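Local coordinates for protein glycosyltransferase (Streptomyces viridochromogenes, PDB 2IUY) that probably transfers a sugar from a nucleotide-activated donor as a retaining family GT4 glycosyltransferase in avilamycin A biosynthesis, at residues 51-56 against 68-73; 147-152 against 261-266; 166-171 against 227-232. One frame throughout, in Å; residues are numbered along the deposited sequence.

Contact 1: 51-56 against 68-73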
ATOM      1  N   PHE A  51       8.976  15.962   8.349  1.00 11.99           N
ATOM      2  CA  PHE A  51       9.991  16.316   7.374  1.00 10.25           C
ATOM      3  C   PHE A  51       9.962  15.145   6.405  1.00 10.30           C
ATOM      4  O   PHE A  51      10.200  14.025   6.801  1.00  9.51           O
ATOM      5  CB  PHE A  51      11.365  16.503   8.082  1.00 10.96           C
ATOM      6  CG  PHE A  51      11.359  17.644   9.063  1.00 10.02           C
ATOM      7  CD1 PHE A  51      11.751  18.930   8.658  1.00 10.39           C
ATOM      8  CD2 PHE A  51      10.853  17.456  10.365  1.00 12.17           C
ATOM      9  CE1 PHE A  51      11.704  19.985   9.551  1.00 11.59           C
ATOM     10  CE2 PHE A  51      10.779  18.514  11.289  1.00 10.47           C
ATOM     11  CZ  PHE A  51      11.217  19.772  10.889  1.00 11.48           C
ATOM     12  N   LEU A  52       9.543  15.415   5.158  1.00 10.12           N
ATOM     13  CA  LEU A  52       9.382  14.382   4.161  1.00 10.42           C
ATOM     14  C   LEU A  52      10.652  14.400   3.340  1.00  9.94           C
ATOM     15  O   LEU A  52      11.041  15.456   2.844  1.00 10.79           O
ATOM     16  CB  LEU A  52       8.112  14.609   3.283  1.00 10.07           C
ATOM     17  CG  LEU A  52       7.960  13.768   2.020  1.00 10.36           C
ATOM     18  CD1 LEU A  52       7.700  12.275   2.443  1.00  7.15           C
ATOM     19  CD2 LEU A  52       6.813  14.325   1.107  1.00 10.28           C
ATOM     20  N   LEU A  53      11.267  13.223   3.207  1.00  9.25           N
ATOM     21  CA  LEU A  53      12.508  13.035   2.481  1.00  9.65           C
ATOM     22  C   LEU A  53      12.220  12.011   1.402  1.00 10.70           C
ATOM     23  O   LEU A  53      11.290  11.190   1.540  1.00 10.54           O
ATOM     24  CB  LEU A  53      13.582  12.468   3.418  1.00  9.04           C
ATOM     25  CG  LEU A  53      14.151  13.448   4.422  1.00 11.39           C
ATOM     26  CD1 LEU A  53      14.372  12.613   5.628  1.00 15.86           C
ATOM     27  CD2 LEU A  53      15.514  13.971   3.851  1.00  9.37           C
ATOM     28  N   GLY A  54      13.012  12.105   0.331  1.00 10.55           N
ATOM     29  CA  GLY A  54      12.968  11.195  -0.782  1.00 10.37           C
ATOM     30  C   GLY A  54      11.787  11.468  -1.666  1.00 10.39           C
ATOM     31  O   GLY A  54      11.353  10.558  -2.376  1.00 10.86           O
ATOM     32  N   ALA A  55      11.239  12.697  -1.605  1.00 10.04           N
ATOM     33  CA  ALA A  55      10.076  13.081  -2.452  1.00 10.15           C
ATOM     34  C   ALA A  55       9.991  14.612  -2.727  1.00 11.06           C
ATOM     35  O   ALA A  55       8.967  15.256  -2.413  1.00  8.90           O
ATOM     36  CB  ALA A  55       8.768  12.553  -1.835  1.00  9.58           C
ATOM     37  N   PRO A  56      11.071  15.189  -3.294  1.00 12.02           N
ATOM     38  CA  PRO A  56      11.123  16.649  -3.482  1.00 14.20           C
ATOM     39  C   PRO A  56      10.042  17.091  -4.516  1.00 16.18           C
ATOM     40  O   PRO A  56       9.599  16.286  -5.337  1.00 17.28           O
ATOM     41  CB  PRO A  56      12.572  16.929  -3.943  1.00 13.67           C
ATOM     42  CG  PRO A  56      13.135  15.574  -4.375  1.00 15.15           C
ATOM     43  CD  PRO A  56      12.269  14.484  -3.794  1.00 12.08           C
ATOM     44  N   VAL A  68      11.537  18.321   2.268  1.00 15.55           N
ATOM     45  CA  VAL A  68      12.999  18.484   2.213  1.00 15.50           C
ATOM     46  C   VAL A  68      13.478  18.264   0.777  1.00 16.19           C
ATOM     47  O   VAL A  68      13.152  17.231   0.153  1.00 16.73           O
ATOM     48  CB  VAL A  68      13.738  17.498   3.199  1.00 14.73           C
ATOM     49  CG1 VAL A  68      15.249  17.629   3.088  1.00 15.73           C
ATOM     50  CG2 VAL A  68      13.305  17.731   4.633  1.00 14.97           C
ATOM     51  N   PRO A  69      14.241  19.221   0.233  1.00 17.00           N
ATOM     52  CA  PRO A  69      14.757  19.059  -1.130  1.00 18.87           C
ATOM     53  C   PRO A  69      15.884  18.016  -1.281  1.00 19.94           C
ATOM     54  O   PRO A  69      16.985  18.329  -1.764  1.00 21.29           O
ATOM     55  CB  PRO A  69      15.214  20.488  -1.489  1.00 19.48           C
ATOM     56  CG  PRO A  69      15.607  21.072  -0.186  1.00 18.28           C
ATOM     57  CD  PRO A  69      14.585  20.541   0.795  1.00 17.10           C
ATOM     58  N   ALA A  70      15.604  16.779  -0.874  1.00 19.49           N
ATOM     59  CA  ALA A  70      16.570  15.684  -0.960  1.00 18.77           C
ATOM     60  C   ALA A  70      15.872  14.508  -1.574  1.00 17.94           C
ATOM     61  O   ALA A  70      14.891  13.987  -1.032  1.00 17.39           O
ATOM     62  CB  ALA A  70      17.160  15.327   0.434  1.00 18.86           C
ATOM     63  N   GLY A  71      16.351  14.171  -2.759  1.00 18.25           N
ATOM     64  CA  GLY A  71      15.833  13.100  -3.570  1.00 18.02           C
ATOM     65  C   GLY A  71      16.737  11.911  -3.455  1.00 18.57           C
ATOM     66  O   GLY A  71      16.306  10.874  -2.988  1.00 19.55           O
ATOM     67  N   GLU A  72      18.000  12.028  -3.856  1.00 20.08           N
ATOM     68  CA  GLU A  72      18.793  10.804  -3.866  1.00 21.59           C
ATOM     69  C   GLU A  72      19.290  10.387  -2.492  1.00 20.27           C
ATOM     70  O   GLU A  72      19.344  11.200  -1.608  1.00 19.23           O
ATOM     71  CB  GLU A  72      19.885  10.770  -4.919  1.00 23.47           C
ATOM     72  CG  GLU A  72      20.561  12.038  -5.165  1.00 28.73           C
ATOM     73  CD  GLU A  72      21.095  12.005  -6.565  1.00 37.23           C
ATOM     74  OE1 GLU A  72      20.271  11.838  -7.501  1.00 39.07           O
ATOM     75  OE2 GLU A  72      22.338  12.117  -6.727  1.00 41.88           O
ATOM     76  N   PRO A  73      19.603   9.085  -2.334  1.00 20.69           N
ATOM     77  CA  PRO A  73      20.061   8.497  -1.079  1.00 20.74           C
ATOM     78  C   PRO A  73      21.147   9.328  -0.388  1.00 21.09           C
ATOM     79  O   PRO A  73      21.026   9.564   0.799  1.00 20.74           O
ATOM     80  CB  PRO A  73      20.561   7.121  -1.500  1.00 21.07           C
ATOM     81  CG  PRO A  73      19.632   6.786  -2.689  1.00 21.13           C
ATOM     82  CD  PRO A  73      19.473   8.072  -3.407  1.00 19.75           C
TER
HETATM   83  O   HOH W   1      11.575  15.020  -0.023  1.00  8.16           O
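V68 turns its side chain into the end of strand 49-53 and meets two residues there with its two methyls. CG1, anti to the backbone N (chi1 177°), runs alongside L53, whose side chain points the same way; L53 CD2 lies 3.7 Å from V68 CG1 and also touches A70 CB at 4.0 Å. The other methyl, CG2, comes to the edge of the F51 ring, near the ring plane, and is 4.1 Å from F51 CB. L53 is thus pressed on this side by V68 and A70, while helix 73-82 adds I76, W79 and L80.

Beyond the strand, P56 lays its ring against a backbone: P56 CG is 3.7 Å from G71 CA, a close fit met by a residue with no side chain, and P56 CB faces P69 CA and V68 O. Two backbone bonds hold the segments in step. V68 N donates to L52 O and G54 N to A70 O, each 3.0 Å long. Between them P69 centres an inverse gamma turn, closed by A70 N to V68 O at 2.7 Å, which turns the chain tightly between the two bonds. One water bridges the bend, donating to L52 O and V68 O and accepting from A55 N, so both carbonyls have two partners. G54, with phi at 76°, turns the chain off the strand, and its carbonyl accepts from N10.

Joined this way are the C-terminal ends of neighbouring parallel strands, 49-53 and the outermost 65-67, where the chain leads into helix 73-82: the edge of a Rossmann-like sheet in the N-terminal half of a GT-B fold.

Contact 2: 147-152 against 261-266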
ATOM      1  N   VAL A 147      -5.049   4.405   5.938  1.00  7.65           N
ATOM      2  CA  VAL A 147      -5.744   5.088   4.909  1.00  8.38           C
ATOM      3  C   VAL A 147      -6.418   6.334   5.544  1.00  8.96           C
ATOM      4  O   VAL A 147      -7.019   6.246   6.612  1.00  8.75           O
ATOM      5  CB  VAL A 147      -6.694   4.071   4.177  1.00  9.29           C
ATOM      6  CG1 VAL A 147      -7.944   3.650   4.981  1.00  7.60           C
ATOM      7  CG2 VAL A 147      -6.921   4.480   2.821  1.00 11.69           C
ATOM      8  N   ASP A 148      -6.273   7.491   4.893  1.00  8.50           N
ATOM      9  CA  ASP A 148      -6.963   8.721   5.300  1.00  8.46           C
ATOM     10  C   ASP A 148      -8.223   8.880   4.443  1.00  8.57           C
ATOM     11  O   ASP A 148      -8.133   9.182   3.220  1.00  7.72           O
ATOM     12  CB  ASP A 148      -6.006   9.909   5.114  1.00  7.08           C
ATOM     13  CG  ASP A 148      -6.620  11.262   5.489  1.00  9.47           C
ATOM     14  OD1 ASP A 148      -7.764  11.338   6.008  1.00  9.83           O
ATOM     15  OD2 ASP A 148      -5.917  12.275   5.261  1.00 10.12           O
ATOM     16  N   PRO A 149      -9.398   8.717   5.074  1.00  8.73           N
ATOM     17  CA  PRO A 149     -10.638   8.831   4.331  1.00 10.07           C
ATOM     18  C   PRO A 149     -10.772  10.135   3.562  1.00 11.32           C
ATOM     19  O   PRO A 149     -11.402  10.113   2.492  1.00 11.93           O
ATOM     20  CB  PRO A 149     -11.739   8.703   5.394  1.00 10.23           C
ATOM     21  CG  PRO A 149     -11.050   8.134   6.634  1.00  9.98           C
ATOM     22  CD  PRO A 149      -9.591   8.388   6.499  1.00  8.01           C
ATOM     23  N   ALA A 150     -10.177  11.232   4.050  1.00 12.01           N
ATOM     24  CA  ALA A 150     -10.240  12.536   3.351  1.00 12.50           C
ATOM     25  C   ALA A 150      -9.618  12.456   1.974  1.00 12.76           C
ATOM     26  O   ALA A 150      -9.933  13.241   1.111  1.00 14.25           O
ATOM     27  CB  ALA A 150      -9.566  13.690   4.185  1.00 12.53           C
ATOM     28  N   ARG A 151      -8.712  11.517   1.759  1.00 13.37           N
ATOM     29  CA  ARG A 151      -8.057  11.381   0.456  1.00 13.12           C
ATOM     30  C   ARG A 151      -8.899  10.571  -0.525  1.00 12.73           C
ATOM     31  O   ARG A 151      -8.530  10.468  -1.700  1.00 12.81           O
ATOM     32  CB  ARG A 151      -6.666  10.739   0.590  1.00 13.12           C
ATOM     33  CG  ARG A 151      -5.601  11.678   1.162  1.00 14.90           C
ATOM     34  CD  ARG A 151      -4.163  11.310   0.756  1.00 15.48           C
ATOM     35  NE  ARG A 151      -3.200  12.189   1.445  1.00 19.73           N
ATOM     36  CZ  ARG A 151      -2.652  13.321   0.976  1.00 20.10           C
ATOM     37  NH1 ARG A 151      -2.933  13.786  -0.233  1.00 20.29           N
ATOM     38  NH2 ARG A 151      -1.808  14.016   1.748  1.00 18.18           N
ATOM     39  N   TYR A 152      -9.980   9.962  -0.032  1.00 11.14           N
ATOM     40  CA  TYR A 152     -10.808   9.061  -0.840  1.00 12.23           C
ATOM     41  C   TYR A 152     -12.235   9.572  -0.938  1.00 12.97           C
ATOM     42  O   TYR A 152     -12.653  10.483  -0.185  1.00 11.12           O
ATOM     43  CB  TYR A 152     -10.734   7.595  -0.335  1.00 12.22           C
ATOM     44  CG  TYR A 152      -9.287   7.124  -0.413  1.00 12.18           C
ATOM     45  CD1 TYR A 152      -8.766   6.532  -1.582  1.00 13.48           C
ATOM     46  CD2 TYR A 152      -8.413   7.376   0.647  1.00 11.62           C
ATOM     47  CE1 TYR A 152      -7.408   6.179  -1.655  1.00 13.22           C
ATOM     48  CE2 TYR A 152      -7.077   7.034   0.570  1.00 13.86           C
ATOM     49  CZ  TYR A 152      -6.590   6.442  -0.560  1.00 13.38           C
ATOM     50  OH  TYR A 152      -5.254   6.135  -0.548  1.00 18.88           O
ATOM     51  N   ALA A 261      -9.724   0.495  -1.539  1.00  5.99           N
ATOM     52  CA  ALA A 261     -11.039   0.109  -2.014  1.00  6.36           C
ATOM     53  C   ALA A 261     -12.066   0.291  -0.915  1.00  5.50           C
ATOM     54  O   ALA A 261     -13.062   0.944  -1.111  1.00  5.78           O
ATOM     55  CB  ALA A 261     -11.013  -1.364  -2.565  1.00  4.85           C
ATOM     56  N   ALA A 262     -11.812  -0.273   0.267  1.00  5.73           N
ATOM     57  CA  ALA A 262     -12.842  -0.342   1.286  1.00  5.72           C
ATOM     58  C   ALA A 262     -13.190   1.041   1.834  1.00  5.96           C
ATOM     59  O   ALA A 262     -14.370   1.387   2.001  1.00  7.01           O
ATOM     60  CB  ALA A 262     -12.403  -1.294   2.408  1.00  6.25           C
ATOM     61  N   VAL A 263     -12.195   1.859   2.092  1.00  5.59           N
ATOM     62  CA  VAL A 263     -12.490   3.232   2.558  1.00  5.86           C
ATOM     63  C   VAL A 263     -13.212   4.033   1.450  1.00  6.63           C
ATOM     64  O   VAL A 263     -13.849   5.048   1.736  1.00  5.88           O
ATOM     65  CB  VAL A 263     -11.244   3.939   2.989  1.00  6.31           C
ATOM     66  CG1 VAL A 263     -10.559   4.585   1.751  1.00  6.87           C
ATOM     67  CG2 VAL A 263     -11.571   5.015   4.007  1.00  5.97           C
ATOM     68  N   SER A 264     -13.101   3.589   0.193  1.00  6.64           N
ATOM     69  CA  SER A 264     -13.869   4.227  -0.896  1.00  7.90           C
ATOM     70  C   SER A 264     -15.244   3.566  -1.047  1.00  8.56           C
ATOM     71  O   SER A 264     -15.950   3.850  -2.012  1.00  8.46           O
ATOM     72  CB  SER A 264     -13.150   4.159  -2.246  1.00  7.36           C
ATOM     73  OG  SER A 264     -11.824   4.659  -2.162  1.00  6.15           O
ATOM     74  N   GLY A 265     -15.607   2.703  -0.092  1.00  8.53           N
ATOM     75  CA  GLY A 265     -16.902   2.004  -0.114  1.00  9.23           C
ATOM     76  C   GLY A 265     -16.989   0.801  -1.037  1.00  9.19           C
ATOM     77  O   GLY A 265     -18.056   0.516  -1.577  1.00 10.88           O
ATOM     78  N   THR A 266     -15.869   0.112  -1.257  1.00  9.04           N
ATOM     79  CA  THR A 266     -15.790  -0.978  -2.238  1.00  8.81           C
ATOM     80  C   THR A 266     -15.233  -2.258  -1.611  1.00  8.74           C
ATOM     81  O   THR A 266     -14.093  -2.284  -1.118  1.00  8.64           O
ATOM     82  CB  THR A 266     -14.979  -0.543  -3.530  1.00  9.84           C
ATOM     83  OG1 THR A 266     -15.665   0.562  -4.143  1.00 10.12           O
ATOM     84  CG2 THR A 266     -14.783  -1.724  -4.600  1.00  7.51           C
TER
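The hydroxyl of Y152 shares a hydrogen bond with E260 OE2, and a weak one with N38 ND2, while at the other end of the ring the side chain packs on V263 and S264. Y152 so joins loop 147-152 to helix 256-263 in the C-terminal, nucleotide-binding half of a GT-B fold, through E260 at its polar end and through V263 and S264 at its root; E260 itself binds UDP.

V263 carries the contact. Its CG1 comes obliquely to the ring root, 3.6 Å from Y152 CG, and the two side chains cross at about a right angle. That methyl sits between the backbone N and the carbonyl carbon (chi1 85°), which brings it toward the tyrosine and also to 3.8 Å from V147 CG2. V147 and V263 meet tip to tip. The second methyl, V263 CG2, rests against P149 CB at 3.9 Å, these side chains again crossing at about a right angle, so one valine is touched by three residues of the loop.

S264 follows with a polar group placed by its own helix: OG bonds to the carbonyl of E260 and rests 3.6 Å from Y152 CB. E260 therefore touches both sides of the contact, with its carboxylate on the tyrosine and its backbone on the serine. The helix stops just here in a Schellman motif, T266 N bonding to A261 O and G265 N to A262 O, with G265 at positive phi as the C-prime residue.

Outside, V263 is also backed by A315 of helix 308-319, and R151 pairs with D41 of helix 31-45. The loop is shaped by a short 3-10 turn and an Asx turn: A150 N reaches D148 OD1 at 3.1 Å, coming from above the carboxylate plane, 62° out of it.

Contact 3: 166-171 against 227-232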
ATOM      1  N   LEU A 166     -12.609  -4.541 -10.593  1.00  8.85           N
ATOM      2  CA  LEU A 166     -11.475  -3.632 -10.757  1.00  9.02           C
ATOM      3  C   LEU A 166     -10.204  -4.273 -10.261  1.00  8.62           C
ATOM      4  O   LEU A 166     -10.165  -4.754  -9.130  1.00  7.57           O
ATOM      5  CB  LEU A 166     -11.672  -2.305 -10.019  1.00  9.02           C
ATOM      6  CG  LEU A 166     -10.467  -1.344 -10.029  1.00  9.35           C
ATOM      7  CD1 LEU A 166     -10.200  -0.747 -11.416  1.00  9.11           C
ATOM      8  CD2 LEU A 166     -10.688  -0.191  -9.020  1.00  9.06           C
ATOM      9  N   PHE A 167      -9.175  -4.274 -11.120  1.00  6.96           N
ATOM     10  CA  PHE A 167      -7.873  -4.691 -10.692  1.00  8.59           C
ATOM     11  C   PHE A 167      -6.990  -3.444 -10.746  1.00  9.31           C
ATOM     12  O   PHE A 167      -6.942  -2.776 -11.763  1.00  7.35           O
ATOM     13  CB  PHE A 167      -7.330  -5.825 -11.590  1.00  7.83           C
ATOM     14  CG  PHE A 167      -5.904  -6.165 -11.322  1.00  9.47           C
ATOM     15  CD1 PHE A 167      -5.570  -7.257 -10.508  1.00 11.03           C
ATOM     16  CD2 PHE A 167      -4.865  -5.387 -11.887  1.00 10.89           C
ATOM     17  CE1 PHE A 167      -4.196  -7.561 -10.244  1.00  9.42           C
ATOM     18  CE2 PHE A 167      -3.519  -5.687 -11.628  1.00 11.32           C
ATOM     19  CZ  PHE A 167      -3.202  -6.793 -10.800  1.00  8.65           C
HETATM   20  N   MSE A 168      -6.304  -3.142  -9.647  1.00 10.52           N
HETATM   21  CA  MSE A 168      -5.506  -1.941  -9.578  1.00 14.07           C
HETATM   22  C   MSE A 168      -4.126  -2.231  -9.011  1.00 13.95           C
HETATM   23  O   MSE A 168      -3.960  -2.437  -7.791  1.00 15.13           O
HETATM   24  CB  MSE A 168      -6.238  -0.833  -8.781  1.00 12.91           C
HETATM   25  CG  MSE A 168      -5.409   0.431  -8.759  1.00 17.41           C
HETATM   26 SE   MSE A 168      -6.348   1.901  -8.007  1.00 24.84          SE
HETATM   27  CE  MSE A 168      -7.403   2.371  -9.578  1.00 16.51           C
ATOM     28  N   GLY A 169      -3.143  -2.291  -9.899  1.00 13.81           N
ATOM     29  CA  GLY A 169      -1.756  -2.510  -9.539  1.00 14.06           C
ATOM     30  C   GLY A 169      -0.942  -2.818 -10.797  1.00 14.00           C
ATOM     31  O   GLY A 169      -1.434  -2.690 -11.921  1.00 12.47           O
ATOM     32  N   ARG A 170       0.292  -3.249 -10.611  1.00 13.85           N
ATOM     33  CA  ARG A 170       1.113  -3.671 -11.759  1.00 15.51           C
ATOM     34  C   ARG A 170       0.578  -4.980 -12.348  1.00 12.23           C
ATOM     35  O   ARG A 170       0.251  -5.911 -11.617  1.00 10.49           O
ATOM     36  CB  ARG A 170       2.581  -3.804 -11.362  1.00 14.45           C
ATOM     37  CG  ARG A 170       3.320  -2.439 -11.278  1.00 20.29           C
ATOM     38  CD  ARG A 170       4.830  -2.677 -10.929  1.00 21.81           C
ATOM     39  NE  ARG A 170       4.847  -3.555  -9.758  1.00 32.02           N
ATOM     40  CZ  ARG A 170       5.073  -4.870  -9.780  1.00 35.51           C
ATOM     41  NH1 ARG A 170       5.420  -5.491 -10.923  1.00 32.08           N
ATOM     42  NH2 ARG A 170       4.995  -5.546  -8.623  1.00 36.72           N
ATOM     43  N   VAL A 171       0.457  -5.021 -13.670  1.00 11.52           N
ATOM     44  CA  VAL A 171      -0.035  -6.215 -14.355  1.00 11.00           C
ATOM     45  C   VAL A 171       1.151  -7.173 -14.476  1.00 11.50           C
ATOM     46  O   VAL A 171       1.871  -7.156 -15.471  1.00 11.86           O
ATOM     47  CB  VAL A 171      -0.642  -5.853 -15.745  1.00 10.96           C
ATOM     48  CG1 VAL A 171      -1.097  -7.131 -16.522  1.00  8.19           C
ATOM     49  CG2 VAL A 171      -1.804  -4.780 -15.596  1.00  9.62           C
ATOM     50  N   ASP A 227     -12.215   7.813  -8.396  1.00 14.81           N
ATOM     51  CA  ASP A 227     -13.531   7.440  -8.907  1.00 16.10           C
ATOM     52  C   ASP A 227     -13.611   5.939  -9.214  1.00 14.89           C
ATOM     53  O   ASP A 227     -14.608   5.301  -8.883  1.00 16.03           O
ATOM     54  CB  ASP A 227     -13.872   8.223 -10.178  1.00 17.41           C
ATOM     55  CG  ASP A 227     -14.066   9.721  -9.922  1.00 22.04           C
ATOM     56  OD1 ASP A 227     -14.696  10.068  -8.900  1.00 28.09           O
ATOM     57  OD2 ASP A 227     -13.610  10.542 -10.763  1.00 25.94           O
ATOM     58  N   LEU A 228     -12.575   5.379  -9.840  1.00 13.93           N
ATOM     59  CA  LEU A 228     -12.548   3.926 -10.144  1.00 13.75           C
ATOM     60  C   LEU A 228     -12.666   3.093  -8.869  1.00 13.35           C
ATOM     61  O   LEU A 228     -13.453   2.150  -8.781  1.00 13.24           O
ATOM     62  CB  LEU A 228     -11.259   3.576 -10.918  1.00 13.65           C
ATOM     63  CG  LEU A 228     -11.183   3.994 -12.397  1.00 12.84           C
ATOM     64  CD1 LEU A 228      -9.786   3.647 -12.965  1.00 12.24           C
ATOM     65  CD2 LEU A 228     -12.275   3.314 -13.212  1.00  9.75           C
ATOM     66  N   LEU A 229     -11.889   3.478  -7.861  1.00 13.16           N
ATOM     67  CA  LEU A 229     -11.906   2.804  -6.550  1.00 13.70           C
ATOM     68  C   LEU A 229     -13.302   2.742  -5.932  1.00 13.05           C
ATOM     69  O   LEU A 229     -13.734   1.692  -5.432  1.00 13.67           O
ATOM     70  CB  LEU A 229     -10.949   3.514  -5.589  1.00 12.47           C
ATOM     71  CG  LEU A 229      -9.600   2.946  -5.138  1.00 14.35           C
ATOM     72  CD1 LEU A 229      -9.224   1.528  -5.596  1.00  8.20           C
ATOM     73  CD2 LEU A 229      -8.442   3.972  -5.262  1.00 10.84           C
ATOM     74  N   ALA A 230     -13.999   3.871  -6.028  1.00 12.54           N
ATOM     75  CA  ALA A 230     -15.344   4.084  -5.476  1.00 11.69           C
ATOM     76  C   ALA A 230     -16.490   3.459  -6.345  1.00 11.17           C
ATOM     77  O   ALA A 230     -17.483   2.972  -5.834  1.00 11.10           O
ATOM     78  CB  ALA A 230     -15.577   5.613  -5.357  1.00 11.11           C
ATOM     79  N   SER A 231     -16.359   3.556  -7.658  1.00 10.45           N
ATOM     80  CA  SER A 231     -17.424   3.171  -8.571  1.00 11.18           C
ATOM     81  C   SER A 231     -17.398   1.654  -8.844  1.00 11.26           C
ATOM     82  O   SER A 231     -18.414   1.057  -9.241  1.00 10.85           O
ATOM     83  CB  SER A 231     -17.300   3.986  -9.874  1.00 11.67           C
ATOM     84  OG  SER A 231     -16.086   3.714 -10.553  1.00 14.66           O
ATOM     85  N   ALA A 232     -16.267   0.995  -8.584  1.00 10.35           N
ATOM     86  CA  ALA A 232     -16.193  -0.423  -8.943  1.00 11.23           C
ATOM     87  C   ALA A 232     -17.205  -1.257  -8.174  1.00 11.30           C
ATOM     88  O   ALA A 232     -17.423  -1.033  -6.995  1.00 11.41           O
ATOM     89  CB  ALA A 232     -14.766  -0.974  -8.741  1.00 10.26           C
TER
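L166 and selenomethionine M168, alternate residues on one side of strand 165-168, both point at helix 222-231 near its C-terminal end. L166 works with two parts of its side chain: CB lies 3.6 Å from A232 CB, and CD2 reaches the helix backbone, 3.6 Å from L228 O. CG stands anti to the backbone N (chi1 174°), which carries that methyl forward to the helix, where it also finds L229 CD1 at 4.1 Å.

M168 is extended through its first two torsions and bent only at chi3 (-80°). Its selenium comes 3.8 Å from L229 CD1, the two side chains crossing at about a right angle, while CE turns back to L228 CB at 4.3 Å. L228 CB lies equally far from L166 CD2, so L228 and L229 are each touched by both strand residues. Side chain meets side chain only through apolar groups.

The next shell fixes the helix end. A232 N bonds to L228 O, the same carbonyl that meets the leucine methyl. D227 O receives two donors from S231: its backbone N, and its OG at 2.7 Å, coming from above the carbonyl plane. Further out, D227 forms a salt bridge with R153, and K161 bonds to the carbonyls of A230 and A232. M168 also packs on V220, one of the residues that bind UDP.

The segments 166-168 and 227-231 run roughly antiparallel, at 143°, their axes 9.5 Å apart at the closest. Helix 222-231 here crosses over strand 165-168 on its way from outermost strand 214-216 to strand 234-237, a beta-alpha-beta crossover; strands 191-194 and 234-237 flank strand 165-168 in the parallel sheet.

All three contacts are largely buried, though contact 1 reaches the surface at P69. It sits in the first of two parallel sheets of like strand order, joining neighbouring strand ends through backbone bonds, a water and a few apolar side chains. Contacts 2 and 3 belong to the other half and rely across their segments on packing, mostly of apolar side chains: a loop against a helix end in contact 2, a central strand against a helix in contact 3. These two touch, with T266 OG1 2.6 Å from L229 O in a probable hydrogen bond, and contact 3 is nested within the loop that contact 2 closes. Contact 1 stays apart, its centre about 27 and 29 Å from theirs.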